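Local coordinates for surface glycan binding protein B (Bacteroides ovatus, PDB 6E57) that binds mixed-linkage beta-glucan at the bacterial surface, probably capturing cereal glucan chains for use by this gut symbiont, at residues V161-I171 with L185-V193. Sequence-based numbering, arbitrary orientation.
Sequences VTAILLGGNTI and LEYTIPTGV
The phenol ring of Y187 takes the CD1 methyl of I164 over one face, where it sits 4.0 Å from the ring centroid and 25° off the normal, a CH-pi contact displaced toward the CG side of the ring. I171 and L166 instead approach the ring edge, close to its plane: I171 CD1 lies 4.0 Å from Y187 CD2, while L166 CD1 is a looser neighbour of CE2. With chi1 at 69°, CG of Y187 stands between its backbone N and carbonyl carbon, and the ring extends across the direction of its strand, one face turned to the I164 methyl.

Apolar contacts continue on either side of the ring. Toward the N-terminal end of the segment, L185 CD2 fits between V161 and I164, 3.8 Å from V161 CB. In the other direction the CD1 methyls of L166 and I189 meet end to end at 3.8 Å, the side chains crossing nearly at right angles, and the second branch of L166, CD2, reaches V193 CG1. I171 crosses P190 at about a right angle and touches its CD corner, CD1 3.9 Å from P190 CD. The N169 side chain slides past P190 and V193 in the opposite direction.

Strands 163-166 and 169-171 form a hairpin closed by a type I' turn over G167 and G168, whose positive phi values suit glycine. The hairpin edges a five-stranded sheet, and strand 184-188, whose 185-188 part runs at 52° to strand 163-166, belongs to a separate three-stranded antiparallel sheet; the side chains between them pack the two sheets face to face, consistent with a beta-sandwich. Strand 196-203 adds Y198 and I200 beside L166, strand 150-154 brings L153 against both I164 and Y187, and V215 of strand 209-217 also touches Y187.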
loop_
_atom_site.group_PDB
_atom_site.type_symbol
_atom_site.label_atom_id
_atom_site.label_comp_id
_atom_site.label_asym_id
_atom_site.label_seq_id
_atom_site.Cartn_x
_atom_site.Cartn_y
_atom_site.Cartn_z
ATOM N N VAL A 161 8.786 -9.698 -21.787
ATOM C CA VAL A 161 7.367 -9.542 -22.132
ATOM C C VAL A 161 7.231 -8.740 -23.436
ATOM O O VAL A 161 7.688 -7.607 -23.516
ATOM C CB VAL A 161 6.590 -8.862 -20.989
ATOM C CG1 VAL A 161 5.106 -8.755 -21.309
ATOM C CG2 VAL A 161 6.800 -9.571 -19.658
ATOM N N THR A 162 6.568 -9.332 -24.438
ATOM C CA THR A 162 6.289 -8.669 -25.720
ATOM C C THR A 162 4.827 -8.201 -25.798
ATOM O O THR A 162 4.496 -7.363 -26.637
ATOM C CB THR A 162 6.623 -9.584 -26.905
ATOM O OG1 THR A 162 5.937 -10.823 -26.725
ATOM C CG2 THR A 162 8.107 -9.836 -27.050
ATOM N N ALA A 163 3.955 -8.743 -24.936
ATOM C CA ALA A 163 2.555 -8.324 -24.883
ATOM C C ALA A 163 1.967 -8.567 -23.487
ATOM O O ALA A 163 2.370 -9.489 -22.780
ATOM C CB ALA A 163 1.759 -9.044 -25.943
ATOM N N ILE A 164 1.012 -7.711 -23.113
ATOM C CA ILE A 164 0.195 -7.878 -21.924
ATOM C C ILE A 164 -1.262 -8.021 -22.374
ATOM O O ILE A 164 -1.722 -7.254 -23.216
ATOM C CB ILE A 164 0.364 -6.695 -20.950
ATOM C CG1 ILE A 164 1.823 -6.496 -20.533
ATOM C CG2 ILE A 164 -0.547 -6.873 -19.744
ATOM C CD1 ILE A 164 2.095 -5.167 -19.873
ATOM N N LEU A 165 -1.965 -9.002 -21.799
ATOM C CA LEU A 165 -3.382 -9.234 -22.074
ATOM C C LEU A 165 -4.209 -8.632 -20.932
ATOM O O LEU A 165 -3.958 -8.914 -19.760
ATOM C CB LEU A 165 -3.641 -10.739 -22.217
ATOM C CG LEU A 165 -2.764 -11.480 -23.228
ATOM C CD1 LEU A 165 -3.166 -12.944 -23.317
ATOM C CD2 LEU A 165 -2.825 -10.828 -24.603
ATOM N N LEU A 166 -5.189 -7.797 -21.297
ATOM C CA LEU A 166 -6.036 -7.091 -20.350
ATOM C C LEU A 166 -7.467 -7.058 -20.895
ATOM O O LEU A 166 -7.760 -6.330 -21.850
ATOM C CB LEU A 166 -5.478 -5.679 -20.149
ATOM C CG LEU A 166 -5.902 -4.969 -18.864
ATOM C CD1 LEU A 166 -4.936 -3.844 -18.532
ATOM C CD2 LEU A 166 -7.322 -4.437 -18.967
ATOM N N GLY A 167 -8.338 -7.869 -20.283
ATOM C CA GLY A 167 -9.768 -7.900 -20.578
ATOM C C GLY A 167 -10.060 -7.943 -22.071
ATOM O O GLY A 167 -10.798 -7.102 -22.591
ATOM N N GLY A 168 -9.462 -8.920 -22.761
ATOM C CA GLY A 168 -9.732 -9.163 -24.174
ATOM C C GLY A 168 -8.786 -8.409 -25.097
ATOM O O GLY A 168 -8.534 -8.865 -26.211
ATOM N N ASN A 169 -8.276 -7.255 -24.647
ATOM C CA ASN A 169 -7.333 -6.455 -25.429
ATOM C C ASN A 169 -5.944 -7.099 -25.357
ATOM O O ASN A 169 -5.591 -7.722 -24.359
ATOM C CB ASN A 169 -7.286 -4.996 -24.966
ATOM C CG ASN A 169 -8.634 -4.312 -25.041
ATOM O OD1 ASN A 169 -9.580 -4.729 -24.376
ATOM N ND2 ASN A 169 -8.733 -3.264 -25.843
ATOM N N THR A 170 -5.180 -6.943 -26.442
ATOM C CA THR A 170 -3.794 -7.381 -26.538
ATOM C C THR A 170 -2.908 -6.136 -26.641
ATOM O O THR A 170 -2.864 -5.496 -27.686
ATOM C CB THR A 170 -3.599 -8.320 -27.737
ATOM O OG1 THR A 170 -4.580 -9.358 -27.669
ATOM C CG2 THR A 170 -2.215 -8.930 -27.792
ATOM N N ILE A 171 -2.229 -5.795 -25.539
ATOM C CA ILE A 171 -1.364 -4.615 -25.453
ATOM C C ILE A 171 0.043 -5.008 -25.925
ATOM O O ILE A 171 0.726 -5.780 -25.252
ATOM C CB ILE A 171 -1.356 -4.049 -24.020
ATOM C CG1 ILE A 171 -2.772 -3.731 -23.530
ATOM C CG2 ILE A 171 -0.442 -2.837 -23.928
ATOM C CD1 ILE A 171 -2.881 -3.537 -22.037
ATOM N N LEU A 185 8.007 -2.125 -16.370
ATOM C CA LEU A 185 7.433 -2.308 -17.689
ATOM C C LEU A 185 6.316 -1.275 -17.872
ATOM O O LEU A 185 5.285 -1.338 -17.204
ATOM C CB LEU A 185 6.912 -3.743 -17.817
ATOM C CG LEU A 185 6.578 -4.204 -19.235
ATOM C CD1 LEU A 185 7.826 -4.268 -20.104
ATOM C CD2 LEU A 185 5.886 -5.558 -19.206
ATOM N N GLU A 186 6.568 -0.303 -18.755
ATOM C CA GLU A 186 5.615 0.740 -19.097
ATOM C C GLU A 186 4.681 0.197 -20.184
ATOM O O GLU A 186 5.135 -0.470 -21.111
ATOM C CB GLU A 186 6.363 1.991 -19.563
ATOM C CG GLU A 186 5.581 3.281 -19.400
ATOM C CD GLU A 186 6.421 4.540 -19.548
ATOM O OE1 GLU A 186 7.045 4.715 -20.619
ATOM O OE2 GLU A 186 6.466 5.336 -18.585
ATOM N N TYR A 187 3.381 0.477 -20.049
ATOM C CA TYR A 187 2.381 0.036 -21.014
ATOM C C TYR A 187 1.193 1.003 -20.993
ATOM O O TYR A 187 0.918 1.619 -19.972
ATOM C CB TYR A 187 1.966 -1.411 -20.728
ATOM C CG TYR A 187 1.170 -1.626 -19.463
ATOM C CD1 TYR A 187 1.745 -1.457 -18.213
ATOM C CD2 TYR A 187 -0.154 -2.031 -19.513
ATOM C CE1 TYR A 187 1.024 -1.664 -17.049
ATOM C CE2 TYR A 187 -0.889 -2.246 -18.358
ATOM C CZ TYR A 187 -0.298 -2.064 -17.121
ATOM O OH TYR A 187 -1.016 -2.270 -15.978
ATOM N N THR A 188 0.514 1.125 -22.140
ATOM C CA THR A 188 -0.640 2.006 -22.309
ATOM C C THR A 188 -1.931 1.188 -22.181
ATOM O O THR A 188 -2.085 0.159 -22.838
ATOM C CB THR A 188 -0.602 2.728 -23.663
ATOM O OG1 THR A 188 0.696 3.289 -23.852
ATOM C CG2 THR A 188 -1.641 3.822 -23.771
ATOM N N ILE A 189 -2.854 1.668 -21.341
ATOM C CA ILE A 189 -4.181 1.072 -21.201
ATOM C C ILE A 189 -5.026 1.533 -22.387
ATOM O O ILE A 189 -5.102 2.728 -22.659
ATOM C CB ILE A 189 -4.839 1.459 -19.859
ATOM C CG1 ILE A 189 -3.930 1.194 -18.654
ATOM C CG2 ILE A 189 -6.182 0.762 -19.705
ATOM C CD1 ILE A 189 -3.590 -0.262 -18.429
ATOM N N PRO A 190 -5.677 0.618 -23.141
ATOM C CA PRO A 190 -6.577 1.024 -24.220
ATOM C C PRO A 190 -7.744 1.862 -23.677
ATOM O O PRO A 190 -8.166 1.657 -22.539
ATOM C CB PRO A 190 -7.088 -0.296 -24.818
ATOM C CG PRO A 190 -6.096 -1.345 -24.345
ATOM C CD PRO A 190 -5.575 -0.844 -23.013
ATOM N N THR A 191 -8.243 2.791 -24.499
ATOM C CA THR A 191 -9.323 3.704 -24.112
ATOM C C THR A 191 -10.649 2.939 -23.981
ATOM O O THR A 191 -11.492 3.294 -23.157
ATOM C CB THR A 191 -9.441 4.872 -25.102
ATOM O OG1 THR A 191 -9.685 4.346 -26.407
ATOM C CG2 THR A 191 -8.206 5.748 -25.130
ATOM N N GLY A 192 -10.812 1.883 -24.788
ATOM C CA GLY A 192 -12.052 1.103 -24.874
ATOM C C GLY A 192 -12.409 0.380 -23.582
ATOM O O GLY A 192 -13.586 0.111 -23.334
ATOM N N VAL A 193 -11.400 0.059 -22.762
ATOM C CA VAL A 193 -11.580 -0.771 -21.569
ATOM C C VAL A 193 -12.417 0.002 -20.544
ATOM O O VAL A 193 -12.045 1.097 -20.133
ATOM C CB VAL A 193 -10.231 -1.206 -20.965
ATOM C CG1 VAL A 193 -10.425 -2.014 -19.690
ATOM C CG2 VAL A 193 -9.387 -1.978 -21.967
#